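Local coordinates for protein pyocin-S2 (Pseudomonas aeruginosa, PDB 5ODW) that kills sensitive bacterial cells by causing breakdown of chromosomal DNA and blocking lipid synthesis, and is represented here by its N-terminal part, bound to another protein, at residues S31-P36 and Y152-D157; S59-S64 and K165-D170; Q142-A147 and D157-E162. All blocks are in the same frame, centred on the assembly; numbering follows the deposited sequence.

Interaction 1: S31-P36 and Y152-D157; sequences SSYGTP and YGEFLD
Gly34 and Glu154 bring the two backbones closest, with Gly34 CA 6.7 Å from Glu154 CA. Segment 31-36 has no regular secondary structure. Segment 152-157 lies at the start of a long helix, where Asp157 N donates to Gly153 O. The loop bends at its start through an ST turn: Tyr33 N donates to Ser31 OG at 2.9 Å, with an N-H...O angle of 154°.

Glu154 carries the contact from the helix side, and its CB points toward the loop. CG sits between the backbone N and the carbonyl carbon (chi1 70°). From there the chain runs extended to the loop and delivers the carboxylate between Tyr33 and Gly34. OE1 lies beside the Tyr33 ring, 3.7 Å from CE2 and 4.0 Å from CD2. The approach is oblique, and the ring and carboxylate planes stand 54° apart. OE2 lies 3.5 Å from Gly34 CA. It also comes near Gly34 O, but both are acceptors, so the approach is not a hydrogen bond. Lys150 offers OE2 a long, weak ion pair. Within the helix segment, Glu154 CG lies over one face of the Phe155 ring, 3.8 Å above its plane.

This is a modest surface contact, burying 128 Å² in all. Tyr33 also meets aromatic rings of the other protein's chain, and the backbone N and O of Ser32 each form a hydrogen bond with an aromatic side chain there. The other protein's chain thus touches the loop and, at Phe155, the helix segment as well, consistent with a role in receptor binding. The loop follows strand 24-26 and precedes helix 47-70. On the helix segment, Tyr152 and Leu156 pack on helices 133-148 and 47-70, and Asp157 OD1 bonds to Tyr26 OH on strand 24-26.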
ATOM      1  N   SER C  31      19.633   2.030 -24.458  1.00 82.55           N
ATOM      2  CA  SER C  31      18.550   2.339 -23.520  1.00 81.63           C
ATOM      3  C   SER C  31      18.682   3.687 -22.799  1.00 84.66           C
ATOM      4  O   SER C  31      19.788   4.129 -22.495  1.00 84.33           O
ATOM      5  CB  SER C  31      18.424   1.223 -22.479  1.00 84.47           C
ATOM      6  OG  SER C  31      17.815   1.702 -21.292  1.00 91.13           O
ATOM      7  N   SER C  32      17.540   4.332 -22.591  1.00 80.79           N
ATOM      8  CA  SER C  32      17.440   5.577 -21.838  1.00 80.55           C
ATOM      9  C   SER C  32      16.674   5.332 -20.527  1.00 83.94           C
ATOM     10  O   SER C  32      16.343   6.269 -19.805  1.00 83.45           O
ATOM     11  CB  SER C  32      16.734   6.647 -22.665  1.00 84.76           C
ATOM     12  OG  SER C  32      16.495   7.809 -21.891  1.00 94.75           O
ATOM     13  N   TYR C  33      16.416   4.059 -20.231  1.00 80.17           N
ATOM     14  CA  TYR C  33      15.653   3.607 -19.073  1.00 80.38           C
ATOM     15  C   TYR C  33      16.564   3.147 -17.940  1.00 85.41           C
ATOM     16  O   TYR C  33      16.122   2.497 -16.996  1.00 85.15           O
ATOM     17  CB  TYR C  33      14.698   2.482 -19.508  1.00 81.60           C
ATOM     18  CG  TYR C  33      13.943   1.774 -18.396  1.00 83.88           C
ATOM     19  CD1 TYR C  33      12.767   2.295 -17.879  1.00 86.07           C
ATOM     20  CD2 TYR C  33      14.417   0.586 -17.863  1.00 84.72           C
ATOM     21  CE1 TYR C  33      12.084   1.647 -16.867  1.00 86.75           C
ATOM     22  CE2 TYR C  33      13.743  -0.067 -16.852  1.00 86.06           C
ATOM     23  CZ  TYR C  33      12.577   0.467 -16.356  1.00 93.21           C
ATOM     24  OH  TYR C  33      11.905  -0.184 -15.347  1.00 92.49           O
ATOM     25  N   GLY C  34      17.836   3.520 -18.008  1.00 82.66           N
ATOM     26  CA  GLY C  34      18.787   3.065 -17.012  1.00 82.37           C
ATOM     27  C   GLY C  34      18.398   3.453 -15.602  1.00 86.81           C
ATOM     28  O   GLY C  34      18.526   2.637 -14.695  1.00 86.49           O
ATOM     29  N   THR C  35      17.918   4.676 -15.413  1.00 74.53           N
ATOM     30  CA  THR C  35      17.472   5.092 -14.092  1.00 73.83           C
ATOM     31  C   THR C  35      16.020   5.566 -14.158  1.00 77.66           C
ATOM     32  O   THR C  35      15.687   6.458 -14.936  1.00 79.13           O
ATOM     33  CB  THR C  35      18.374   6.189 -13.500  1.00 80.32           C
ATOM     34  OG1 THR C  35      18.249   6.196 -12.073  1.00 79.63           O
ATOM     35  CG2 THR C  35      17.997   7.554 -14.056  1.00 77.87           C
ATOM     36  N   PRO C  36      15.155   4.974 -13.323  1.00 71.36           N
ATOM     37  CA  PRO C  36      13.730   5.280 -13.220  1.00 70.34           C
ATOM     38  C   PRO C  36      13.478   6.001 -11.909  1.00 73.44           C
ATOM     39  O   PRO C  36      13.980   5.561 -10.877  1.00 72.83           O
ATOM     40  CB  PRO C  36      13.098   3.892 -13.177  1.00 70.06           C
ATOM     41  CG  PRO C  36      14.154   3.011 -12.570  1.00 74.03           C
ATOM     42  CD  PRO C  36      15.476   3.739 -12.594  1.00 71.11           C
ATOM     43  N   TYR C 152      14.213  -6.436 -16.607  1.00 32.04           N
ATOM     44  CA  TYR C 152      15.419  -7.245 -16.756  1.00 32.36           C
ATOM     45  C   TYR C 152      16.421  -6.724 -17.770  1.00 40.66           C
ATOM     46  O   TYR C 152      17.615  -6.843 -17.529  1.00 43.22           O
ATOM     47  CB  TYR C 152      15.082  -8.719 -17.034  1.00 33.04           C
ATOM     48  CG  TYR C 152      14.258  -8.989 -18.275  1.00 35.18           C
ATOM     49  CD1 TYR C 152      14.870  -9.221 -19.507  1.00 37.65           C
ATOM     50  CD2 TYR C 152      12.871  -9.114 -18.203  1.00 35.53           C
ATOM     51  CE1 TYR C 152      14.118  -9.488 -20.652  1.00 37.79           C
ATOM     52  CE2 TYR C 152      12.111  -9.416 -19.335  1.00 37.08           C
ATOM     53  CZ  TYR C 152      12.738  -9.581 -20.561  1.00 44.13           C
ATOM     54  OH  TYR C 152      11.995  -9.865 -21.677  1.00 46.40           O
ATOM     55  N   GLY C 153      15.932  -6.146 -18.862  1.00 38.76           N
ATOM     56  CA  GLY C 153      16.713  -5.604 -19.974  1.00 40.17           C
ATOM     57  C   GLY C 153      18.113  -5.072 -19.722  1.00 46.04           C
ATOM     58  O   GLY C 153      19.064  -5.532 -20.367  1.00 46.85           O
ATOM     59  N   GLU C 154      18.251  -4.092 -18.796  1.00 41.83           N
ATOM     60  CA  GLU C 154      19.551  -3.470 -18.475  1.00 41.42           C
ATOM     61  C   GLU C 154      20.514  -4.436 -17.786  1.00 40.91           C
ATOM     62  O   GLU C 154      21.710  -4.413 -18.075  1.00 42.27           O
ATOM     63  CB  GLU C 154      19.387  -2.152 -17.672  1.00 43.82           C
ATOM     64  CG  GLU C 154      18.904  -2.306 -16.230  1.00 55.30           C
ATOM     65  CD  GLU C 154      18.150  -1.130 -15.642  1.00 70.44           C
ATOM     66  OE1 GLU C 154      16.934  -1.281 -15.375  1.00 62.43           O
ATOM     67  OE2 GLU C 154      18.780  -0.067 -15.434  1.00 56.99           O
ATOM     68  N   PHE C 155      19.984  -5.292 -16.896  1.00 32.44           N
ATOM     69  CA  PHE C 155      20.746  -6.277 -16.127  1.00 30.75           C
ATOM     70  C   PHE C 155      21.291  -7.355 -17.023  1.00 34.34           C
ATOM     71  O   PHE C 155      22.494  -7.651 -16.956  1.00 35.27           O
ATOM     72  CB  PHE C 155      19.879  -6.905 -15.014  1.00 30.81           C
ATOM     73  CG  PHE C 155      19.351  -5.876 -14.057  1.00 31.13           C
ATOM     74  CD1 PHE C 155      20.194  -5.278 -13.117  1.00 34.49           C
ATOM     75  CD2 PHE C 155      18.030  -5.453 -14.128  1.00 31.45           C
ATOM     76  CE1 PHE C 155      19.715  -4.289 -12.252  1.00 35.28           C
ATOM     77  CE2 PHE C 155      17.550  -4.470 -13.255  1.00 34.46           C
ATOM     78  CZ  PHE C 155      18.395  -3.900 -12.319  1.00 33.40           C
ATOM     79  N   LEU C 156      20.398  -7.934 -17.865  1.00 27.88           N
ATOM     80  CA  LEU C 156      20.690  -8.985 -18.818  1.00 27.19           C
ATOM     81  C   LEU C 156      21.770  -8.543 -19.807  1.00 32.99           C
ATOM     82  O   LEU C 156      22.715  -9.302 -20.024  1.00 33.53           O
ATOM     83  CB  LEU C 156      19.386  -9.403 -19.522  1.00 26.72           C
ATOM     84  CG  LEU C 156      19.460 -10.460 -20.631  1.00 31.79           C
ATOM     85  CD1 LEU C 156      19.950 -11.811 -20.108  1.00 31.81           C
ATOM     86  CD2 LEU C 156      18.117 -10.618 -21.281  1.00 35.65           C
ATOM     87  N   ASP C 157      21.661  -7.309 -20.361  1.00 29.27           N
ATOM     88  CA  ASP C 157      22.632  -6.775 -21.308  1.00 29.69           C
ATOM     89  C   ASP C 157      23.996  -6.602 -20.656  1.00 33.91           C
ATOM     90  O   ASP C 157      25.006  -6.973 -21.256  1.00 33.99           O
ATOM     91  CB  ASP C 157      22.131  -5.465 -21.937  1.00 32.60           C
ATOM     92  CG  ASP C 157      21.128  -5.642 -23.079  1.00 45.30           C
ATOM     93  OD1 ASP C 157      20.920  -6.802 -23.518  1.00 43.93           O
ATOM     94  OD2 ASP C 157      20.571  -4.607 -23.560  1.00 52.79           O
TER

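Interaction 2: S59-S64 and K165-D170; sequences STLDKS and KAYSAD
Tyr167 contributes most of this contact, with 72 Å² buried, and it faces Leu61 and Asp62 on the other helix. Its CB points toward segment 59-64. CG is anti to the carbonyl carbon (chi1 -70°), and the ring reaches across the gap between helices whose nearest CA atoms, Asp62 and Tyr167, are 8.3 Å apart.

The phenol ends on the Asp62 carboxylate. Tyr167 OH donates to Asp62 OD1 at 2.7 Å. The hydroxyl meets OD1 from above the carboxylate plane, 52° out of it. Relative to the tyrosine ring, OD1 lies at the edge, near the ring plane. The two planes are almost perpendicular, 82° apart. Arg58 NE also forms a salt bridge to Asp62 OD1, so this oxygen has two partners. The guanidinium gives Tyr167 OH a further weak hydrogen bond through NH2. Such a cluster would be expected to favour the charged carboxylate.

Leu61 supplies the apolar half. Its CD2 is 4.1 Å from Tyr167 CE2, and its CG is 4.2 Å from CD2 of the same ring. Leu61 O lies obliquely to the ring, 3.9 Å from Tyr167 CD2. The tyrosine is thus held by carbon contacts along one ring side and by a polar bond at its hydroxyl. His65 stacks on the ring.

The arrangement is a helix-helix contact in the elongated helical body of this domain. It joins helix 47-70 to helix 153-204, two helices far apart in sequence, through an aromatic side chain anchored at its far end to a carboxylate.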
ATOM      1  N   SER C  59      23.318 -19.905 -22.522  1.00 44.48           N
ATOM      2  CA  SER C  59      23.722 -21.113 -23.272  1.00 45.61           C
ATOM      3  C   SER C  59      24.473 -20.803 -24.607  1.00 48.70           C
ATOM      4  O   SER C  59      25.565 -21.341 -24.822  1.00 47.47           O
ATOM      5  CB  SER C  59      22.535 -22.040 -23.505  1.00 50.57           C
ATOM      6  OG  SER C  59      21.391 -21.296 -23.884  1.00 60.98           O
ATOM      7  N   THR C  60      23.929 -19.869 -25.435  1.00 45.13           N
ATOM      8  CA  THR C  60      24.505 -19.414 -26.715  1.00 45.87           C
ATOM      9  C   THR C  60      25.859 -18.727 -26.589  1.00 51.42           C
ATOM     10  O   THR C  60      26.603 -18.673 -27.568  1.00 52.06           O
ATOM     11  CB  THR C  60      23.541 -18.509 -27.465  1.00 56.04           C
ATOM     12  OG1 THR C  60      22.920 -17.650 -26.520  1.00 59.42           O
ATOM     13  CG2 THR C  60      22.480 -19.289 -28.226  1.00 58.48           C
ATOM     14  N   LEU C  61      26.163 -18.192 -25.400  1.00 47.71           N
ATOM     15  CA  LEU C  61      27.405 -17.512 -25.058  1.00 47.41           C
ATOM     16  C   LEU C  61      28.420 -18.533 -24.499  1.00 51.43           C
ATOM     17  O   LEU C  61      29.618 -18.443 -24.800  1.00 51.36           O
ATOM     18  CB  LEU C  61      27.066 -16.454 -24.009  1.00 47.18           C
ATOM     19  CG  LEU C  61      28.094 -15.378 -23.715  1.00 52.89           C
ATOM     20  CD1 LEU C  61      27.988 -14.229 -24.711  1.00 53.37           C
ATOM     21  CD2 LEU C  61      27.867 -14.810 -22.328  1.00 56.24           C
ATOM     22  N   ASP C  62      27.931 -19.518 -23.705  1.00 47.33           N
ATOM     23  CA  ASP C  62      28.739 -20.600 -23.112  1.00 47.42           C
ATOM     24  C   ASP C  62      29.188 -21.626 -24.151  1.00 49.62           C
ATOM     25  O   ASP C  62      30.316 -22.117 -24.075  1.00 47.97           O
ATOM     26  CB  ASP C  62      27.961 -21.334 -21.996  1.00 49.60           C
ATOM     27  CG  ASP C  62      27.712 -20.539 -20.738  1.00 56.76           C
ATOM     28  OD1 ASP C  62      28.263 -19.426 -20.621  1.00 57.54           O
ATOM     29  OD2 ASP C  62      26.935 -21.012 -19.888  1.00 60.81           O
ATOM     30  N   LYS C  63      28.275 -21.984 -25.081  1.00 47.16           N
ATOM     31  CA  LYS C  63      28.504 -22.946 -26.165  1.00 48.53           C
ATOM     32  C   LYS C  63      29.304 -22.318 -27.309  1.00 53.10           C
ATOM     33  O   LYS C  63      29.832 -23.037 -28.159  1.00 53.81           O
ATOM     34  CB  LYS C  63      27.189 -23.598 -26.629  1.00 51.56           C
ATOM     35  CG  LYS C  63      26.505 -24.355 -25.476  1.00 63.07           C
ATOM     36  CD  LYS C  63      25.045 -24.719 -25.739  1.00 66.93           C
ATOM     37  CE  LYS C  63      24.883 -26.171 -26.122  1.00 74.06           C
ATOM     38  NZ  LYS C  63      25.422 -27.100 -25.086  1.00 82.19           N
ATOM     39  N   SER C  64      29.442 -20.981 -27.287  1.00 49.08           N
ATOM     40  CA  SER C  64      30.271 -20.248 -28.228  1.00 49.18           C
ATOM     41  C   SER C  64      31.688 -20.175 -27.687  1.00 54.46           C
ATOM     42  O   SER C  64      32.639 -20.205 -28.464  1.00 54.98           O
ATOM     43  CB  SER C  64      29.718 -18.856 -28.484  1.00 52.56           C
ATOM     44  OG  SER C  64      28.612 -18.931 -29.367  1.00 63.40           O
ATOM     45  N   LYS C 165      33.300 -10.420 -22.314  1.00 36.60           N
ATOM     46  CA  LYS C 165      34.671 -10.035 -21.948  1.00 36.11           C
ATOM     47  C   LYS C 165      35.427 -11.096 -21.112  1.00 39.64           C
ATOM     48  O   LYS C 165      36.602 -11.351 -21.350  1.00 37.90           O
ATOM     49  CB  LYS C 165      34.665  -8.689 -21.229  1.00 37.80           C
ATOM     50  CG  LYS C 165      34.382  -7.510 -22.143  1.00 40.11           C
ATOM     51  CD  LYS C 165      34.123  -6.248 -21.345  1.00 49.56           C
ATOM     52  CE  LYS C 165      33.930  -5.044 -22.251  1.00 52.59           C
ATOM     53  NZ  LYS C 165      35.220  -4.495 -22.749  1.00 50.60           N
ATOM     54  N   ALA C 166      34.749 -11.687 -20.129  1.00 37.62           N
ATOM     55  CA  ALA C 166      35.287 -12.773 -19.291  1.00 37.93           C
ATOM     56  C   ALA C 166      35.789 -13.966 -20.136  1.00 42.23           C
ATOM     57  O   ALA C 166      36.899 -14.473 -19.935  1.00 41.59           O
ATOM     58  CB  ALA C 166      34.214 -13.238 -18.315  1.00 38.22           C
ATOM     59  N   TYR C 167      34.947 -14.401 -21.079  1.00 39.93           N
ATOM     60  CA  TYR C 167      35.240 -15.482 -21.999  1.00 40.81           C
ATOM     61  C   TYR C 167      36.273 -15.047 -23.035  1.00 48.13           C
ATOM     62  O   TYR C 167      37.031 -15.896 -23.499  1.00 50.26           O
ATOM     63  CB  TYR C 167      33.947 -16.017 -22.662  1.00 41.23           C
ATOM     64  CG  TYR C 167      33.013 -16.770 -21.732  1.00 42.13           C
ATOM     65  CD1 TYR C 167      33.511 -17.541 -20.685  1.00 45.18           C
ATOM     66  CD2 TYR C 167      31.637 -16.751 -21.929  1.00 41.75           C
ATOM     67  CE1 TYR C 167      32.659 -18.231 -19.823  1.00 46.27           C
ATOM     68  CE2 TYR C 167      30.774 -17.443 -21.077  1.00 42.65           C
ATOM     69  CZ  TYR C 167      31.293 -18.179 -20.026  1.00 49.17           C
ATOM     70  OH  TYR C 167      30.470 -18.861 -19.176  1.00 48.88           O
ATOM     71  N   SER C 168      36.318 -13.738 -23.401  1.00 44.15           N
ATOM     72  CA  SER C 168      37.319 -13.219 -24.347  1.00 43.22           C
ATOM     73  C   SER C 168      38.680 -13.203 -23.664  1.00 49.47           C
ATOM     74  O   SER C 168      39.666 -13.573 -24.290  1.00 51.45           O
ATOM     75  CB  SER C 168      36.952 -11.829 -24.853  1.00 43.20           C
ATOM     76  OG  SER C 168      35.884 -11.932 -25.778  1.00 45.00           O
ATOM     77  N   ALA C 169      38.722 -12.863 -22.366  1.00 45.19           N
ATOM     78  CA  ALA C 169      39.947 -12.859 -21.570  1.00 46.04           C
ATOM     79  C   ALA C 169      40.483 -14.267 -21.367  1.00 49.34           C
ATOM     80  O   ALA C 169      41.691 -14.434 -21.303  1.00 50.78           O
ATOM     81  CB  ALA C 169      39.698 -12.202 -20.221  1.00 47.76           C
ATOM     82  N   ASP C 170      39.609 -15.274 -21.268  1.00 44.88           N
ATOM     83  CA  ASP C 170      40.048 -16.661 -21.115  1.00 45.63           C
ATOM     84  C   ASP C 170      40.774 -17.125 -22.407  1.00 47.67           C
ATOM     85  O   ASP C 170      41.895 -17.642 -22.347  1.00 47.41           O
ATOM     86  CB  ASP C 170      38.852 -17.581 -20.753  1.00 47.75           C
ATOM     87  CG  ASP C 170      39.254 -18.995 -20.334  1.00 64.09           C
ATOM     88  OD1 ASP C 170      40.055 -19.132 -19.372  1.00 65.11           O
ATOM     89  OD2 ASP C 170      38.755 -19.966 -20.951  1.00 73.60           O
TER

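Interaction 3: Q142-A147 and D157-E162; sequences QSQLLA and DRHMSE
His159 NE2 donates to Gln144 OE1 at 2.7 Å, and this bond is the whole direct link between the two helix segments. It is close to straight, with an N-H...O angle of 168°. The amide oxygen lies at the edge of the imidazole, close to the ring plane. The donor meets the oxygen nearly along the C=O axis. The amide and ring planes are turned 62° against each other. Gln144 OE1 sits evenly between the two ring carbons beside NE2, 3.7 Å from both His159 CD2 and His159 CE1.

Both side chains leave their helices toward each other. Gln144 has CG anti to the carbonyl carbon (chi1 -78°) and then extends. The CA atoms of Gln144 and His159 are 10.9 Å apart, and the two side chains bridge that distance together.

Further partners fix both groups. Gln144 NE2 bonds to Tyr128 OH, consistent with the amide oxygen facing the histidine. His159 ND1 pairs with Ser137 OG, and the rings of Tyr141 and Tyr128 meet the imidazole edge-to-face. Beside the contact, Arg158 NH1 forms a salt bridge to Glu162 OE2 at 2.8 Å, one turn along the same helix. Ser161 N and Ser161 OG both bond to Asp157 O, from opposite faces of its carbonyl plane.

Gln144 and His159 are both buried. Hydrogen bonds at both imidazole nitrogens and both amide heteroatoms hold them in set orientations. The bond requires a proton on NE2. A neutral ring with that proton would fit if the Ser137 hydroxyl donates to ND1.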
ATOM      1  N   GLN C 142      19.551 -12.734 -10.629  1.00 28.70           N
ATOM      2  CA  GLN C 142      18.269 -13.006  -9.993  1.00 27.56           C
ATOM      3  C   GLN C 142      18.085 -12.135  -8.754  1.00 32.82           C
ATOM      4  O   GLN C 142      16.980 -11.659  -8.534  1.00 32.96           O
ATOM      5  CB  GLN C 142      18.130 -14.496  -9.658  1.00 29.23           C
ATOM      6  CG  GLN C 142      16.710 -14.903  -9.290  1.00 31.61           C
ATOM      7  CD  GLN C 142      16.630 -16.254  -8.649  1.00 39.99           C
ATOM      8  OE1 GLN C 142      15.948 -17.158  -9.139  1.00 37.60           O
ATOM      9  NE2 GLN C 142      17.322 -16.423  -7.537  1.00 32.43           N
ATOM     10  N   SER C 143      19.172 -11.886  -7.982  1.00 30.13           N
ATOM     11  CA  SER C 143      19.174 -11.032  -6.792  1.00 30.18           C
ATOM     12  C   SER C 143      18.882  -9.591  -7.187  1.00 37.08           C
ATOM     13  O   SER C 143      18.117  -8.919  -6.494  1.00 38.16           O
ATOM     14  CB  SER C 143      20.518 -11.094  -6.094  1.00 34.12           C
ATOM     15  OG  SER C 143      20.834 -12.435  -5.773  1.00 48.08           O
ATOM     16  N   GLN C 144      19.466  -9.128  -8.315  1.00 33.12           N
ATOM     17  CA  GLN C 144      19.257  -7.789  -8.866  1.00 31.92           C
ATOM     18  C   GLN C 144      17.820  -7.598  -9.330  1.00 35.52           C
ATOM     19  O   GLN C 144      17.255  -6.548  -9.054  1.00 35.67           O
ATOM     20  CB  GLN C 144      20.235  -7.507 -10.001  1.00 32.71           C
ATOM     21  CG  GLN C 144      21.610  -7.155  -9.493  1.00 31.34           C
ATOM     22  CD  GLN C 144      22.627  -7.048 -10.580  1.00 45.23           C
ATOM     23  OE1 GLN C 144      22.840  -7.981 -11.347  1.00 40.76           O
ATOM     24  NE2 GLN C 144      23.317  -5.917 -10.631  1.00 36.84           N
ATOM     25  N   LEU C 145      17.211  -8.620  -9.981  1.00 30.27           N
ATOM     26  CA  LEU C 145      15.804  -8.573 -10.429  1.00 27.48           C
ATOM     27  C   LEU C 145      14.845  -8.480  -9.236  1.00 32.49           C
ATOM     28  O   LEU C 145      13.929  -7.652  -9.246  1.00 31.13           O
ATOM     29  CB  LEU C 145      15.429  -9.787 -11.320  1.00 25.82           C
ATOM     30  CG  LEU C 145      16.071  -9.926 -12.733  1.00 28.26           C
ATOM     31  CD1 LEU C 145      15.362 -10.970 -13.531  1.00 27.29           C
ATOM     32  CD2 LEU C 145      16.042  -8.627 -13.517  1.00 28.04           C
ATOM     33  N   LEU C 146      15.078  -9.321  -8.205  1.00 30.87           N
ATOM     34  CA  LEU C 146      14.295  -9.399  -6.959  1.00 30.19           C
ATOM     35  C   LEU C 146      14.409  -8.117  -6.111  1.00 36.02           C
ATOM     36  O   LEU C 146      13.393  -7.612  -5.638  1.00 35.75           O
ATOM     37  CB  LEU C 146      14.685 -10.649  -6.149  1.00 29.97           C
ATOM     38  CG  LEU C 146      14.250 -12.011  -6.728  1.00 33.03           C
ATOM     39  CD1 LEU C 146      15.133 -13.113  -6.233  1.00 33.36           C
ATOM     40  CD2 LEU C 146      12.849 -12.347  -6.357  1.00 35.12           C
ATOM     41  N   ALA C 147      15.627  -7.563  -5.984  1.00 34.28           N
ATOM     42  CA  ALA C 147      15.913  -6.320  -5.253  1.00 34.74           C
ATOM     43  C   ALA C 147      15.392  -5.074  -5.954  1.00 40.85           C
ATOM     44  O   ALA C 147      14.826  -4.221  -5.285  1.00 43.29           O
ATOM     45  CB  ALA C 147      17.407  -6.176  -5.017  1.00 36.49           C
ATOM     46  N   ASP C 157      21.661  -7.309 -20.361  1.00 29.27           N
ATOM     47  CA  ASP C 157      22.632  -6.775 -21.308  1.00 29.69           C
ATOM     48  C   ASP C 157      23.996  -6.602 -20.656  1.00 33.91           C
ATOM     49  O   ASP C 157      25.006  -6.973 -21.256  1.00 33.99           O
ATOM     50  CB  ASP C 157      22.131  -5.465 -21.937  1.00 32.60           C
ATOM     51  CG  ASP C 157      21.128  -5.642 -23.079  1.00 45.30           C
ATOM     52  OD1 ASP C 157      20.920  -6.802 -23.518  1.00 43.93           O
ATOM     53  OD2 ASP C 157      20.571  -4.607 -23.560  1.00 52.79           O
ATOM     54  N   ARG C 158      24.016  -6.110 -19.400  1.00 30.02           N
ATOM     55  CA  ARG C 158      25.249  -5.928 -18.632  1.00 29.71           C
ATOM     56  C   ARG C 158      25.924  -7.263 -18.311  1.00 33.20           C
ATOM     57  O   ARG C 158      27.119  -7.386 -18.545  1.00 32.12           O
ATOM     58  CB  ARG C 158      25.017  -5.072 -17.370  1.00 27.19           C
ATOM     59  CG  ARG C 158      26.316  -4.655 -16.670  1.00 34.27           C
ATOM     60  CD  ARG C 158      26.686  -3.186 -16.842  1.00 38.19           C
ATOM     61  NE  ARG C 158      27.612  -2.746 -15.786  1.00 45.24           N
ATOM     62  CZ  ARG C 158      28.913  -2.537 -15.960  1.00 70.84           C
ATOM     63  NH1 ARG C 158      29.461  -2.681 -17.162  1.00 67.87           N
ATOM     64  NH2 ARG C 158      29.675  -2.166 -14.937  1.00 63.23           N
ATOM     65  N   HIS C 159      25.165  -8.255 -17.789  1.00 31.39           N
ATOM     66  CA  HIS C 159      25.706  -9.579 -17.442  1.00 31.93           C
ATOM     67  C   HIS C 159      26.296 -10.294 -18.656  1.00 35.68           C
ATOM     68  O   HIS C 159      27.332 -10.939 -18.523  1.00 35.19           O
ATOM     69  CB  HIS C 159      24.659 -10.471 -16.749  1.00 32.22           C
ATOM     70  CG  HIS C 159      24.527 -10.250 -15.273  1.00 35.84           C
ATOM     71  ND1 HIS C 159      24.948 -11.200 -14.360  1.00 37.88           N
ATOM     72  CD2 HIS C 159      23.958  -9.227 -14.598  1.00 37.12           C
ATOM     73  CE1 HIS C 159      24.652 -10.712 -13.165  1.00 36.70           C
ATOM     74  NE2 HIS C 159      24.053  -9.533 -13.258  1.00 36.68           N
ATOM     75  N   MET C 160      25.654 -10.161 -19.836  1.00 33.03           N
ATOM     76  CA  MET C 160      26.117 -10.814 -21.069  1.00 33.40           C
ATOM     77  C   MET C 160      27.356 -10.108 -21.647  1.00 37.36           C
ATOM     78  O   MET C 160      28.329 -10.789 -21.966  1.00 37.32           O
ATOM     79  CB  MET C 160      24.981 -11.011 -22.101  1.00 35.70           C
ATOM     80  CG  MET C 160      23.778 -11.896 -21.625  1.00 39.39           C
ATOM     81  SD  MET C 160      24.013 -13.586 -20.961  1.00 43.98           S
ATOM     82  CE  MET C 160      24.214 -13.272 -19.270  1.00 40.69           C
ATOM     83  N   SER C 161      27.361  -8.756 -21.714  1.00 34.11           N
ATOM     84  CA  SER C 161      28.530  -7.963 -22.150  1.00 34.76           C
ATOM     85  C   SER C 161      29.759  -8.252 -21.267  1.00 40.68           C
ATOM     86  O   SER C 161      30.858  -8.411 -21.790  1.00 41.86           O
ATOM     87  CB  SER C 161      28.222  -6.465 -22.148  1.00 37.93           C
ATOM     88  OG  SER C 161      27.189  -6.140 -23.067  1.00 48.39           O
ATOM     89  N   GLU C 162      29.549  -8.365 -19.941  1.00 38.38           N
ATOM     90  CA  GLU C 162      30.563  -8.659 -18.918  1.00 39.43           C
ATOM     91  C   GLU C 162      31.078 -10.106 -18.980  1.00 44.27           C
ATOM     92  O   GLU C 162      32.201 -10.358 -18.548  1.00 44.80           O
ATOM     93  CB  GLU C 162      30.026  -8.333 -17.505  1.00 41.05           C
ATOM     94  CG  GLU C 162      29.907  -6.845 -17.191  1.00 48.98           C
ATOM     95  CD  GLU C 162      31.205  -6.060 -17.105  1.00 62.50           C
ATOM     96  OE1 GLU C 162      32.240  -6.643 -16.702  1.00 63.69           O
ATOM     97  OE2 GLU C 162      31.179  -4.851 -17.431  1.00 49.50           O
TER

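All three interactions use helix 153-204. Along the chain the segments come in the order 31-36, 59-64, 142-147, 152-157, 157-162 and 165-170. Interaction 1 begins this series on the long helix, interaction 3 follows and shares Asp157 with it, and interaction 2 comes last. The centres of interactions 1 and 3 are about 10 Å apart, and they touch through Leu145 against Tyr152 and Phe155. The centre of interaction 2 lies about 16 Å from that of interaction 3 and about 22 Å from that of interaction 1, nearer the centre of the chain. The long helix thus gathers an N-terminal loop and helices 47-70 and 133-148. The other protein's chain reaches interactions 1 and 3 but not interaction 2.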